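L-methionine gamma-lyase (Fusobacterium nucleatum subsp. nucleatum, PDB 6LXU) belongs to the Cys/Met metabolism family of pyridoxal-phosphate-dependent enzymes and assembles from four copies of one chain, each carrying the covalently bound cofactor. Local coordinates at residues T14-G19 against G259-E264; A43-R48 against L52-Y57; A76-E81 against A191-Q196; L97-K102 against D233-V238. One frame throughout, in Å; residues are numbered along the deposited sequence.

Interaction 1. Residues T14-G19 against G259-E264; sequences TAIHAG and GLKTFE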
loop_
_atom_site.group_PDB
_atom_site.type_symbol
_atom_site.label_atom_id
_atom_site.label_comp_id
_atom_site.label_asym_id
_atom_site.label_seq_id
_atom_site.Cartn_x
_atom_site.Cartn_y
_atom_site.Cartn_z
ATOM N N THR A 14 -7.959 -23.139 8.435
ATOM C CA THR A 14 -8.998 -22.145 8.678
ATOM C C THR A 14 -8.471 -20.712 8.544
ATOM O O THR A 14 -9.069 -19.879 7.861
ATOM C CB THR A 14 -9.633 -22.375 10.066
ATOM O OG1 THR A 14 -10.215 -23.686 10.094
ATOM C CG2 THR A 14 -10.716 -21.358 10.389
ATOM N N ALA A 15 -7.353 -20.438 9.189
ATOM C CA ALA A 15 -6.777 -19.089 9.109
ATOM C C ALA A 15 -6.466 -18.716 7.664
ATOM O O ALA A 15 -6.662 -17.567 7.266
ATOM C CB ALA A 15 -5.539 -18.983 9.970
ATOM N N ILE A 16 -5.943 -19.670 6.901
ATOM C CA ILE A 16 -5.552 -19.416 5.525
ATOM C C ILE A 16 -6.778 -19.251 4.621
ATOM O O ILE A 16 -6.805 -18.350 3.775
ATOM C CB ILE A 16 -4.611 -20.529 5.022
ATOM C CG1 ILE A 16 -3.270 -20.432 5.763
ATOM C CG2 ILE A 16 -4.414 -20.429 3.516
ATOM C CD1 ILE A 16 -2.400 -21.662 5.649
ATOM N N HIS A 17 -7.757 -20.144 4.762
ATOM C CA HIS A 17 -8.835 -20.245 3.768
ATOM C C HIS A 17 -10.201 -19.728 4.183
ATOM O O HIS A 17 -11.017 -19.439 3.299
ATOM C CB HIS A 17 -8.984 -21.691 3.302
ATOM C CG HIS A 17 -7.824 -22.174 2.491
ATOM N ND1 HIS A 17 -7.635 -21.799 1.176
ATOM C CD2 HIS A 17 -6.792 -22.987 2.808
ATOM C CE1 HIS A 17 -6.536 -22.379 0.719
ATOM N NE2 HIS A 17 -6.015 -23.115 1.683
ATOM N N ALA A 18 -10.499 -19.647 5.480
ATOM C CA ALA A 18 -11.874 -19.316 5.894
ATOM C C ALA A 18 -12.240 -17.925 5.461
ATOM O O ALA A 18 -11.404 -17.053 5.376
ATOM C CB ALA A 18 -12.041 -19.432 7.395
ATOM N N GLY A 19 -13.521 -17.746 5.164
ATOM C CA GLY A 19 -14.111 -16.431 5.047
ATOM C C GLY A 19 -13.880 -15.752 3.723
ATOM O O GLY A 19 -14.373 -14.636 3.525
ATOM N N GLY A 259 -1.205 -11.434 7.369
ATOM C CA GLY A 259 -0.637 -11.907 8.627
ATOM C C GLY A 259 -1.267 -13.199 9.114
ATOM O O GLY A 259 -0.576 -14.076 9.668
ATOM N N LEU A 260 -2.571 -13.337 8.921
ATOM C CA LEU A 260 -3.277 -14.545 9.355
ATOM C C LEU A 260 -2.872 -15.789 8.574
ATOM O O LEU A 260 -3.067 -16.902 9.089
ATOM C CB LEU A 260 -4.789 -14.350 9.327
ATOM C CG LEU A 260 -5.324 -13.427 10.431
ATOM C CD1 LEU A 260 -6.787 -13.093 10.196
ATOM C CD2 LEU A 260 -5.143 -14.025 11.816
ATOM N N LYS A 261 -2.292 -15.645 7.383
ATOM C CA LYS A 261 -1.818 -16.814 6.639
ATOM C C LYS A 261 -0.786 -17.614 7.434
ATOM O O LYS A 261 -0.678 -18.822 7.225
ATOM C CB LYS A 261 -1.190 -16.414 5.304
ATOM C CG LYS A 261 -2.107 -15.677 4.353
ATOM C CD LYS A 261 -3.198 -16.548 3.763
ATOM C CE LYS A 261 -4.104 -15.736 2.852
ATOM N NZ LYS A 261 -5.162 -16.592 2.254
ATOM N N THR A 262 -0.022 -16.945 8.307
ATOM C CA THR A 262 0.990 -17.602 9.128
ATOM C C THR A 262 0.599 -17.673 10.604
ATOM O O THR A 262 1.421 -18.045 11.437
ATOM C CB THR A 262 2.349 -16.903 8.986
ATOM O OG1 THR A 262 2.235 -15.524 9.356
ATOM C CG2 THR A 262 2.887 -17.059 7.569
ATOM N N PHE A 263 -0.659 -17.370 10.942
ATOM C CA PHE A 263 -1.080 -17.299 12.345
ATOM C C PHE A 263 -0.769 -18.591 13.109
ATOM O O PHE A 263 -0.215 -18.546 14.221
ATOM C CB PHE A 263 -2.571 -16.968 12.411
ATOM C CG PHE A 263 -3.133 -16.960 13.803
ATOM C CD1 PHE A 263 -2.732 -16.016 14.736
ATOM C CD2 PHE A 263 -4.084 -17.890 14.179
ATOM C CE1 PHE A 263 -3.256 -16.019 16.023
ATOM C CE2 PHE A 263 -4.611 -17.890 15.468
ATOM C CZ PHE A 263 -4.200 -16.953 16.385
ATOM N N GLU A 264 -1.120 -19.748 12.550
ATOM C CA GLU A 264 -0.914 -20.998 13.281
ATOM C C GLU A 264 0.558 -21.230 13.585
ATOM O O GLU A 264 0.933 -21.524 14.723
ATOM C CB GLU A 264 -1.462 -22.192 12.499
ATOM C CG GLU A 264 -1.261 -23.522 13.215
ATOM C CD GLU A 264 -1.647 -24.719 12.389
ATOM O OE1 GLU A 264 -1.237 -24.819 11.223
ATOM O OE2 GLU A 264 -2.355 -25.599 12.939
#
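Lys261 reaches along the side of helix 11-17 and donates from NZ to the backbone carbonyl Ile16 O, 2.8 Å away. The ammonium lies in the plane of that carbonyl, on a lone pair, with a C=O...N angle of 143°. One bend brings it there: the chain turns at chi2 (-70°) and then runs fully extended through CD and CE to NZ. This stem passes the side chain of Ile16 at about a right angle, with Lys261 CD 4.1 Å from Ile16 CG2. The other branch of the isoleucine meets backbone instead, Ile16 CG1 standing 3.4 Å from Lys261 O. Segment 259-264 is the joint between helix 250-260 and the long helix 263-282, which leads from the seven-stranded sheet domain toward the smaller five-stranded sheet, as in fold type I pyridoxal-phosphate enzymes. The joint is a type I beta turn, with Phe263 N bonded to Leu260 O. Onto this same carbonyl the methyl of Ala15 is pressed, Ala15 CB lying 3.3 Å from Leu260 O, and Phe263 CB follows at 4.3 Å from Ala15 CB. Lys261 NZ also forms a salt bridge with Glu346 of the second subunit, while His17 NE2 bonds to Glu382 of that same neighbour.

Interaction 2. Residues A43-R48 against L52-Y57; sequences AEQGGR and LEEAGY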
loop_
_atom_site.group_PDB
_atom_site.type_symbol
_atom_site.label_atom_id
_atom_site.label_comp_id
_atom_site.label_asym_id
_atom_site.label_seq_id
_atom_site.Cartn_x
_atom_site.Cartn_y
_atom_site.Cartn_z
ATOM N N ALA A 43 -30.808 3.321 -9.890
ATOM C CA ALA A 43 -31.388 3.916 -8.686
ATOM C C ALA A 43 -32.038 2.838 -7.824
ATOM O O ALA A 43 -31.878 2.815 -6.609
ATOM C CB ALA A 43 -32.413 4.984 -9.049
ATOM N N GLU A 44 -32.759 1.928 -8.486
ATOM C CA GLU A 44 -33.473 0.855 -7.782
ATOM C C GLU A 44 -32.531 -0.078 -7.025
ATOM O O GLU A 44 -32.829 -0.469 -5.904
ATOM C CB GLU A 44 -34.353 0.046 -8.740
ATOM C CG GLU A 44 -35.556 0.813 -9.298
ATOM C CD GLU A 44 -35.264 1.633 -10.555
ATOM O OE1 GLU A 44 -34.093 1.752 -10.985
ATOM O OE2 GLU A 44 -36.222 2.180 -11.141
ATOM N N GLN A 45 -31.379 -0.395 -7.612
ATOM C CA GLN A 45 -30.385 -1.207 -6.892
ATOM C C GLN A 45 -29.897 -0.481 -5.633
ATOM O O GLN A 45 -29.791 -1.072 -4.562
ATOM C CB GLN A 45 -29.201 -1.586 -7.777
ATOM C CG GLN A 45 -28.173 -2.438 -7.036
ATOM C CD GLN A 45 -27.018 -2.846 -7.904
ATOM O OE1 GLN A 45 -26.235 -2.003 -8.336
ATOM N NE2 GLN A 45 -26.897 -4.140 -8.164
ATOM N N GLY A 46 -29.621 0.821 -5.749
ATOM C CA GLY A 46 -29.240 1.593 -4.564
ATOM C C GLY A 46 -30.313 1.509 -3.490
ATOM O O GLY A 46 -30.026 1.252 -2.326
ATOM N N GLY A 47 -31.570 1.704 -3.895
ATOM C CA GLY A 47 -32.693 1.590 -2.957
ATOM C C GLY A 47 -32.788 0.230 -2.283
ATOM O O GLY A 47 -32.991 0.147 -1.081
ATOM N N ARG A 48 -32.598 -0.824 -3.062
ATOM C CA ARG A 48 -32.659 -2.180 -2.508
ATOM C C ARG A 48 -31.556 -2.410 -1.482
ATOM O O ARG A 48 -31.783 -3.037 -0.452
ATOM C CB ARG A 48 -32.597 -3.241 -3.601
ATOM C CG ARG A 48 -33.884 -3.344 -4.405
ATOM C CD ARG A 48 -33.900 -4.582 -5.283
ATOM N NE ARG A 48 -32.907 -4.516 -6.353
ATOM C CZ ARG A 48 -33.087 -3.963 -7.559
ATOM N NH1 ARG A 48 -34.253 -3.407 -7.884
ATOM N NH2 ARG A 48 -32.101 -3.967 -8.441
ATOM N N LEU A 52 -32.041 -3.103 2.678
ATOM C CA LEU A 52 -31.591 -4.461 3.038
ATOM C C LEU A 52 -32.346 -5.562 2.274
ATOM O O LEU A 52 -32.595 -6.649 2.815
ATOM C CB LEU A 52 -31.684 -4.684 4.555
ATOM C CG LEU A 52 -31.107 -3.600 5.469
ATOM C CD1 LEU A 52 -31.344 -3.951 6.930
ATOM C CD2 LEU A 52 -29.624 -3.392 5.214
ATOM N N GLU A 53 -32.707 -5.266 1.025
ATOM C CA GLU A 53 -33.421 -6.191 0.137
ATOM C C GLU A 53 -32.494 -6.872 -0.870
ATOM O O GLU A 53 -32.901 -7.833 -1.520
ATOM C CB GLU A 53 -34.514 -5.443 -0.631
ATOM C CG GLU A 53 -35.619 -4.887 0.256
ATOM C CD GLU A 53 -36.557 -3.930 -0.464
ATOM O OE1 GLU A 53 -36.227 -3.430 -1.563
ATOM O OE2 GLU A 53 -37.641 -3.660 0.086
ATOM N N GLU A 54 -31.271 -6.354 -1.026
ATOM C CA GLU A 54 -30.278 -6.907 -1.939
ATOM C C GLU A 54 -28.910 -6.837 -1.276
ATOM O O GLU A 54 -28.573 -5.838 -0.618
ATOM C CB GLU A 54 -30.253 -6.122 -3.255
ATOM C CG GLU A 54 -29.376 -6.741 -4.337
ATOM C CD GLU A 54 -29.441 -6.017 -5.670
ATOM O OE1 GLU A 54 -30.321 -5.158 -5.861
ATOM O OE2 GLU A 54 -28.601 -6.308 -6.542
ATOM N N ALA A 55 -28.130 -7.901 -1.453
ATOM C CA ALA A 55 -26.786 -7.985 -0.901
ATOM C C ALA A 55 -25.851 -7.090 -1.687
ATOM O O ALA A 55 -26.114 -6.755 -2.835
ATOM C CB ALA A 55 -26.283 -9.423 -0.936
ATOM N N GLY A 56 -24.745 -6.720 -1.047
ATOM C CA GLY A 56 -23.713 -5.901 -1.667
ATOM C C GLY A 56 -23.450 -4.653 -0.857
ATOM O O GLY A 56 -24.066 -4.418 0.184
ATOM N N TYR A 57 -22.556 -3.833 -1.389
ATOM C CA TYR A 57 -21.902 -2.779 -0.618
ATOM C C TYR A 57 -22.424 -1.399 -0.958
ATOM O O TYR A 57 -23.062 -1.168 -1.989
ATOM C CB TYR A 57 -20.377 -2.895 -0.801
ATOM C CG TYR A 57 -19.852 -4.170 -0.173
ATOM C CD1 TYR A 57 -19.466 -4.180 1.149
ATOM C CD2 TYR A 57 -19.804 -5.372 -0.879
ATOM C CE1 TYR A 57 -19.018 -5.336 1.762
ATOM C CE2 TYR A 57 -19.363 -6.539 -0.270
ATOM C CZ TYR A 57 -18.983 -6.520 1.056
ATOM O OH TYR A 57 -18.554 -7.671 1.675
#
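The guanidinium of Arg48 has the carboxylate of Glu54 at its edge, the two planes only 20° apart, while one of its faces lies near the rim over Glu44 O and Gln45 CA of its own helix. The pair lies beside a Schellman motif that ends helix 43-50: Leu52 takes positive phi, its N bonds to Arg49 O, and Glu53 N returns to Arg48 O at 2.8 Å. A weak bond from Glu54 N reaches this same oxygen. In the salt bridge, Arg48 NE meets Glu54 OE1 at 2.7 Å, nearly straight at 164° and close to the C-O line of the acceptor; NH2 adds a weak second bond to OE1. Glu54 gets there fully extended, CG anti to its backbone N (chi1 -172°). Its other oxygen is held by the amide of Gln45, NE2 lying 3.2 Å from Glu54 OE2 and coming from above the carboxylate plane. The OE1 of the same amide accepts from Asp41 N, probably helping fix its rotation. The helix also faces the third subunit, where Glu44 pairs with Lys327. Beneath the salt bridge the stems touch, Arg48 CB lying 3.7 Å from Glu54 CB, and Glu53 OE1 comes to 3.7 Å from Arg48 CG.

Interaction 3. Residues A76-E81 against A191-Q196; sequences ALEEGE and ATPYMQ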
loop_
_atom_site.group_PDB
_atom_site.type_symbol
_atom_site.label_atom_id
_atom_site.label_comp_id
_atom_site.label_asym_id
_atom_site.label_seq_id
_atom_site.Cartn_x
_atom_site.Cartn_y
_atom_site.Cartn_z
ATOM N N ALA A 76 -14.593 -17.238 12.191
ATOM C CA ALA A 76 -14.330 -18.672 12.060
ATOM C C ALA A 76 -13.336 -19.165 13.099
ATOM O O ALA A 76 -13.506 -20.259 13.672
ATOM C CB ALA A 76 -13.842 -18.997 10.657
ATOM N N LEU A 77 -12.290 -18.380 13.363
ATOM C CA LEU A 77 -11.278 -18.769 14.340
ATOM C C LEU A 77 -11.801 -18.821 15.766
ATOM O O LEU A 77 -11.416 -19.716 16.523
ATOM C CB LEU A 77 -10.066 -17.838 14.260
ATOM C CG LEU A 77 -9.244 -17.978 12.972
ATOM C CD1 LEU A 77 -8.294 -16.802 12.824
ATOM C CD2 LEU A 77 -8.469 -19.288 12.912
ATOM N N GLU A 78 -12.663 -17.881 16.132
ATOM C CA GLU A 78 -13.285 -17.857 17.459
ATOM C C GLU A 78 -14.528 -18.749 17.564
ATOM O O GLU A 78 -15.100 -18.908 18.638
ATOM C CB GLU A 78 -13.659 -16.424 17.851
ATOM C CG GLU A 78 -12.474 -15.527 18.166
ATOM C CD GLU A 78 -11.787 -15.802 19.497
ATOM O OE1 GLU A 78 -12.212 -16.705 20.265
ATOM O OE2 GLU A 78 -10.767 -15.118 19.777
ATOM N N GLU A 79 -14.962 -19.288 16.424
ATOM C CA GLU A 79 -16.180 -20.103 16.323
ATOM C C GLU A 79 -17.417 -19.330 16.775
ATOM O O GLU A 79 -18.279 -19.849 17.494
ATOM C CB GLU A 79 -16.008 -21.448 17.037
ATOM C CG GLU A 79 -14.864 -22.265 16.450
ATOM C CD GLU A 79 -14.681 -23.610 17.116
ATOM O OE1 GLU A 79 -15.686 -24.290 17.403
ATOM O OE2 GLU A 79 -13.521 -23.986 17.347
ATOM N N GLY A 80 -17.494 -18.074 16.342
ATOM C CA GLY A 80 -18.668 -17.246 16.515
ATOM C C GLY A 80 -19.386 -16.964 15.216
ATOM O O GLY A 80 -18.902 -17.280 14.130
ATOM N N GLU A 81 -20.543 -16.327 15.325
ATOM C CA GLU A 81 -21.381 -16.115 14.151
ATOM C C GLU A 81 -20.881 -15.026 13.216
ATOM O O GLU A 81 -21.028 -15.142 12.008
ATOM C CB GLU A 81 -22.800 -15.763 14.559
ATOM C CG GLU A 81 -23.515 -16.870 15.324
ATOM C CD GLU A 81 -24.964 -16.557 15.661
ATOM O OE1 GLU A 81 -25.472 -15.475 15.316
ATOM O OE2 GLU A 81 -25.624 -17.429 16.283
ATOM N N ALA A 191 -4.196 -14.267 24.586
ATOM C CA ALA A 191 -4.317 -15.704 24.382
ATOM C C ALA A 191 -4.482 -16.057 22.915
ATOM O O ALA A 191 -3.894 -17.031 22.437
ATOM C CB ALA A 191 -5.477 -16.260 25.186
ATOM N N THR A 192 -5.299 -15.270 22.213
ATOM C CA THR A 192 -5.661 -15.496 20.811
ATOM C C THR A 192 -6.544 -16.734 20.674
ATOM O O THR A 192 -6.562 -17.587 21.572
ATOM C CB THR A 192 -4.450 -15.653 19.847
ATOM O OG1 THR A 192 -4.012 -17.027 19.814
ATOM C CG2 THR A 192 -3.281 -14.739 20.186
ATOM N N PRO A 193 -7.230 -16.885 19.533
ATOM C CA PRO A 193 -8.000 -18.127 19.350
ATOM C C PRO A 193 -7.166 -19.384 19.163
ATOM O O PRO A 193 -7.736 -20.487 19.194
ATOM C CB PRO A 193 -8.872 -17.840 18.131
ATOM C CG PRO A 193 -8.210 -16.717 17.439
ATOM C CD PRO A 193 -7.538 -15.893 18.486
ATOM N N TYR A 194 -5.852 -19.273 18.993
ATOM C CA TYR A 194 -4.970 -20.445 19.056
ATOM C C TYR A 194 -4.989 -21.089 20.438
ATOM O O TYR A 194 -4.846 -22.315 20.541
ATOM C CB TYR A 194 -3.542 -20.036 18.659
ATOM C CG TYR A 194 -2.499 -21.120 18.700
ATOM C CD1 TYR A 194 -2.282 -21.926 17.592
ATOM C CD2 TYR A 194 -1.682 -21.295 19.800
ATOM C CE1 TYR A 194 -1.307 -22.896 17.574
ATOM C CE2 TYR A 194 -0.709 -22.293 19.819
ATOM C CZ TYR A 194 -0.548 -23.092 18.699
ATOM O OH TYR A 194 0.416 -24.074 18.668
ATOM N N MET A 195 -5.138 -20.293 21.491
ATOM C CA MET A 195 -5.116 -20.820 22.855
ATOM C C MET A 195 -6.463 -20.863 23.543
ATOM O O MET A 195 -6.675 -21.751 24.379
ATOM C CB MET A 195 -4.157 -20.020 23.729
ATOM C CG MET A 195 -2.729 -20.179 23.271
ATOM S SD MET A 195 -1.544 -19.161 24.149
ATOM C CE MET A 195 -0.959 -18.117 22.817
ATOM N N GLN A 196 -7.361 -19.927 23.260
ATOM C CA GLN A 196 -8.548 -19.744 24.089
ATOM C C GLN A 196 -9.672 -19.262 23.204
ATOM O O GLN A 196 -9.453 -18.369 22.379
ATOM C CB GLN A 196 -8.194 -18.692 25.136
ATOM C CG GLN A 196 -9.203 -18.391 26.215
ATOM C CD GLN A 196 -8.580 -17.545 27.309
ATOM O OE1 GLN A 196 -8.162 -18.061 28.346
ATOM N NE2 GLN A 196 -8.477 -16.238 27.073
#
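Pro193 is the tight centre of this contact, its ring lodged against the last turn of helix 65-78. Leu77 meets the CB-CG edge of the ring: Pro193 CB approaches the backbone carbonyl Leu77 O to 3.5 Å, and Pro193 CG meets Leu77 CB at 3.8 Å. Glu78 instead lays a carboxylate oxygen over one face, its side chain roughly perpendicular to the proline. A bend at chi2 (-74°) carries the carboxylate there, so that Glu78 OE2 lies 3.6 Å from Pro193 CD. That oxygen has its polar partners in His208 NE2 and Asn188 ND2, so the atom over the proline is itself held by two hydrogen bonds. On the proline side the chain enters the short, weakly bonded helix around 192-195 through an ST turn, in which Tyr194 N bonds to Thr192 OG1 at 3.0 Å. On the other side, Glu79 takes positive phi as the C-prime residue of a Schellman motif, turning helix 65-78 toward strand 82-86, an outer strand of the seven-stranded sheet. Contact slackens away from the ring: Glu78 OE1 comes no nearer than 3.9 Å to Gln196 O. Past the helix end the segment leaves its partner altogether. Glu79, partly exposed, spreads its carboxylate among Lys8, Lys197 and Lys200, and Glu81, on the solvent side, bonds to Gln229 N.

Interaction 4. Residues L97-K102 against D233-V238; sequences LWTVLK and DQIRFV
Thr99 and Ile235 mark the closest approach of the two backbones, their CA atoms 5.6 Å apart. Segment 97-102 is the end of helix 89-100, with Leu101 the first residue to leave helical angles, whereas 233-238 lies within helix 229-244 and widens into a pi-type turn at 235-238. Across this gap a single side chain does most of the work. Thr99 points at the other helix, and both branches reach Ile235, the methyl at its side chain, the hydroxyl at its CA. The methyl takes the position anti to the backbone N (chi1 of OG1 -61°) and settles on Gln234, with Thr99 CG2 3.7 Å from Gln234 CB and 3.6 Å from Gln234 O. The same methyl also meets Ile235 CG1 at 4.0 Å. The hydroxyl branch packs without polar pairing to this helix: Thr99 OG1 is 3.5 Å from Ile235 CA and 4.3 Å from Val238 CB, its hydrogen bond going to Ser95 O one turn back. Ile235 reaches on to Ile84 and Met86 of strand 82-86. Next to the threonine, Trp98 stacks on Trp98 of the third subunit, placing the contact beside a subunit interface. The two helices belong to the layer packed on the mixed seven-stranded sheet, whose single antiparallel strand 223-227 leads into helix 229-244, the large-domain architecture of fold type I pyridoxal-phosphate enzymes.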
loop_
_atom_site.group_PDB
_atom_site.type_symbol
_atom_site.label_atom_id
_atom_site.label_comp_id
_atom_site.label_asym_id
_atom_site.label_seq_id
_atom_site.Cartn_x
_atom_site.Cartn_y
_atom_site.Cartn_z
ATOM N N LEU A 97 -18.805 -1.179 23.664
ATOM C CA LEU A 97 -19.361 -0.622 24.897
ATOM C C LEU A 97 -20.374 0.486 24.642
ATOM O O LEU A 97 -21.435 0.522 25.295
ATOM C CB LEU A 97 -18.240 -0.161 25.822
ATOM C CG LEU A 97 -17.369 -1.302 26.374
ATOM C CD1 LEU A 97 -16.166 -0.747 27.097
ATOM C CD2 LEU A 97 -18.145 -2.229 27.296
ATOM N N TRP A 98 -20.102 1.373 23.684
ATOM C CA TRP A 98 -21.067 2.430 23.374
ATOM C C TRP A 98 -22.365 1.882 22.801
ATOM O O TRP A 98 -23.419 2.532 22.912
ATOM C CB TRP A 98 -20.499 3.468 22.391
ATOM C CG TRP A 98 -19.364 4.303 22.900
ATOM C CD1 TRP A 98 -18.182 4.503 22.257
ATOM C CD2 TRP A 98 -19.290 5.055 24.127
ATOM N NE1 TRP A 98 -17.384 5.342 22.983
ATOM C CE2 TRP A 98 -18.023 5.682 24.150
ATOM C CE3 TRP A 98 -20.157 5.246 25.226
ATOM C CZ2 TRP A 98 -17.592 6.482 25.229
ATOM C CZ3 TRP A 98 -19.720 6.047 26.314
ATOM C CH2 TRP A 98 -18.452 6.659 26.295
ATOM N N THR A 99 -22.297 0.734 22.131
ATOM C CA THR A 99 -23.488 0.098 21.583
ATOM C C THR A 99 -24.388 -0.471 22.681
ATOM O O THR A 99 -25.609 -0.263 22.661
ATOM C CB THR A 99 -23.103 -1.013 20.588
ATOM O OG1 THR A 99 -22.368 -0.419 19.510
ATOM C CG2 THR A 99 -24.336 -1.708 20.017
ATOM N N VAL A 100 -23.794 -1.200 23.608
ATOM C CA VAL A 100 -24.586 -2.016 24.546
ATOM C C VAL A 100 -24.911 -1.322 25.861
ATOM O O VAL A 100 -25.798 -1.809 26.594
ATOM C CB VAL A 100 -23.939 -3.402 24.815
ATOM C CG1 VAL A 100 -23.723 -4.149 23.512
ATOM C CG2 VAL A 100 -22.661 -3.306 25.626
ATOM N N LEU A 101 -24.234 -0.221 26.180
ATOM C CA LEU A 101 -24.466 0.506 27.420
ATOM C C LEU A 101 -25.381 1.708 27.201
ATOM O O LEU A 101 -25.722 2.062 26.078
ATOM C CB LEU A 101 -23.139 0.971 28.018
ATOM C CG LEU A 101 -22.216 -0.130 28.541
ATOM C CD1 LEU A 101 -20.858 0.445 28.885
ATOM C CD2 LEU A 101 -22.829 -0.850 29.743
ATOM N N LYS A 102 -25.791 2.302 28.314
ATOM C CA LYS A 102 -26.495 3.582 28.360
ATOM C C LYS A 102 -26.252 4.168 29.744
ATOM O O LYS A 102 -25.871 3.452 30.675
ATOM C CB LYS A 102 -27.998 3.427 28.083
ATOM C CG LYS A 102 -28.757 2.591 29.112
ATOM C CD LYS A 102 -30.226 2.411 28.749
ATOM C CE LYS A 102 -30.976 1.657 29.840
ATOM N NZ LYS A 102 -30.476 0.269 30.017
ATOM N N ASP A 233 -24.596 -6.824 14.390
ATOM C CA ASP A 233 -25.226 -5.820 13.536
ATOM C C ASP A 233 -25.426 -4.508 14.286
ATOM O O ASP A 233 -25.273 -3.427 13.696
ATOM C CB ASP A 233 -26.567 -6.323 12.996
ATOM C CG ASP A 233 -26.426 -7.473 12.006
ATOM O OD1 ASP A 233 -25.304 -7.744 11.539
ATOM O OD2 ASP A 233 -27.465 -8.105 11.681
ATOM N N GLN A 234 -25.752 -4.577 15.568
ATOM C CA GLN A 234 -25.856 -3.358 16.384
ATOM C C GLN A 234 -24.498 -2.685 16.589
ATOM O O GLN A 234 -24.378 -1.463 16.475
ATOM C CB GLN A 234 -26.488 -3.653 17.744
ATOM C CG GLN A 234 -27.925 -4.157 17.665
ATOM C CD GLN A 234 -28.843 -3.175 16.983
ATOM O OE1 GLN A 234 -28.829 -1.979 17.291
ATOM N NE2 GLN A 234 -29.637 -3.666 16.029
ATOM N N ILE A 235 -23.469 -3.466 16.881
ATOM C CA ILE A 235 -22.124 -2.896 17.056
ATOM C C ILE A 235 -21.659 -2.227 15.749
ATOM O O ILE A 235 -21.102 -1.117 15.777
ATOM C CB ILE A 235 -21.136 -3.946 17.569
ATOM C CG1 ILE A 235 -21.552 -4.430 18.962
ATOM C CG2 ILE A 235 -19.716 -3.375 17.616
ATOM C CD1 ILE A 235 -20.835 -5.678 19.409
ATOM N N ARG A 236 -21.928 -2.852 14.610
ATOM C CA ARG A 236 -21.574 -2.286 13.313
ATOM C C ARG A 236 -22.349 -1.013 12.998
ATOM O O ARG A 236 -21.761 0.004 12.614
ATOM C CB ARG A 236 -21.820 -3.299 12.192
ATOM C CG ARG A 236 -21.500 -2.789 10.796
ATOM C CD ARG A 236 -21.947 -3.769 9.724
ATOM N NE ARG A 236 -21.225 -5.025 9.832
ATOM C CZ ARG A 236 -20.016 -5.276 9.340
ATOM N NH1 ARG A 236 -19.367 -4.349 8.619
ATOM N NH2 ARG A 236 -19.468 -6.461 9.543
ATOM N N PHE A 237 -23.673 -1.084 13.093
ATOM C CA PHE A 237 -24.525 -0.007 12.611
ATOM C C PHE A 237 -24.822 1.087 13.625
ATOM O O PHE A 237 -25.430 2.093 13.253
ATOM C CB PHE A 237 -25.824 -0.583 12.022
ATOM C CG PHE A 237 -25.607 -1.426 10.780
ATOM C CD1 PHE A 237 -24.889 -0.944 9.686
ATOM C CD2 PHE A 237 -26.121 -2.711 10.702
ATOM C CE1 PHE A 237 -24.708 -1.718 8.541
ATOM C CE2 PHE A 237 -25.951 -3.476 9.557
ATOM C CZ PHE A 237 -25.242 -2.986 8.481
ATOM N N VAL A 238 -24.393 0.911 14.872
ATOM C CA VAL A 238 -24.512 1.946 15.897
ATOM C C VAL A 238 -23.122 2.368 16.361
ATOM O O VAL A 238 -22.676 3.503 16.083
ATOM C CB VAL A 238 -25.405 1.498 17.076
ATOM C CG1 VAL A 238 -25.481 2.594 18.131
ATOM C CG2 VAL A 238 -26.803 1.125 16.581
#

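Overall arrangement
From the N terminus, interaction 1 opens at helix 11-17 and closes last, at residues 259-264, so that the other three all fall within its span. Interaction 2 comes first inside it, a local closure of one helix end. Interactions 3 and 4 open next, at 76-81 and 97-102, and close in the same order at 191-196 and 233-238, so their loops cross. Interactions 1 and 3 touch, Phe263 CZ lying 3.4 Å from Thr192 OG1, and join the N-terminal helix, helix 65-78 and the start of helix 263-282. Interaction 4 ties together two helices on the large sheet. Interaction 1 borders the second subunit, interactions 2 and 4 the third.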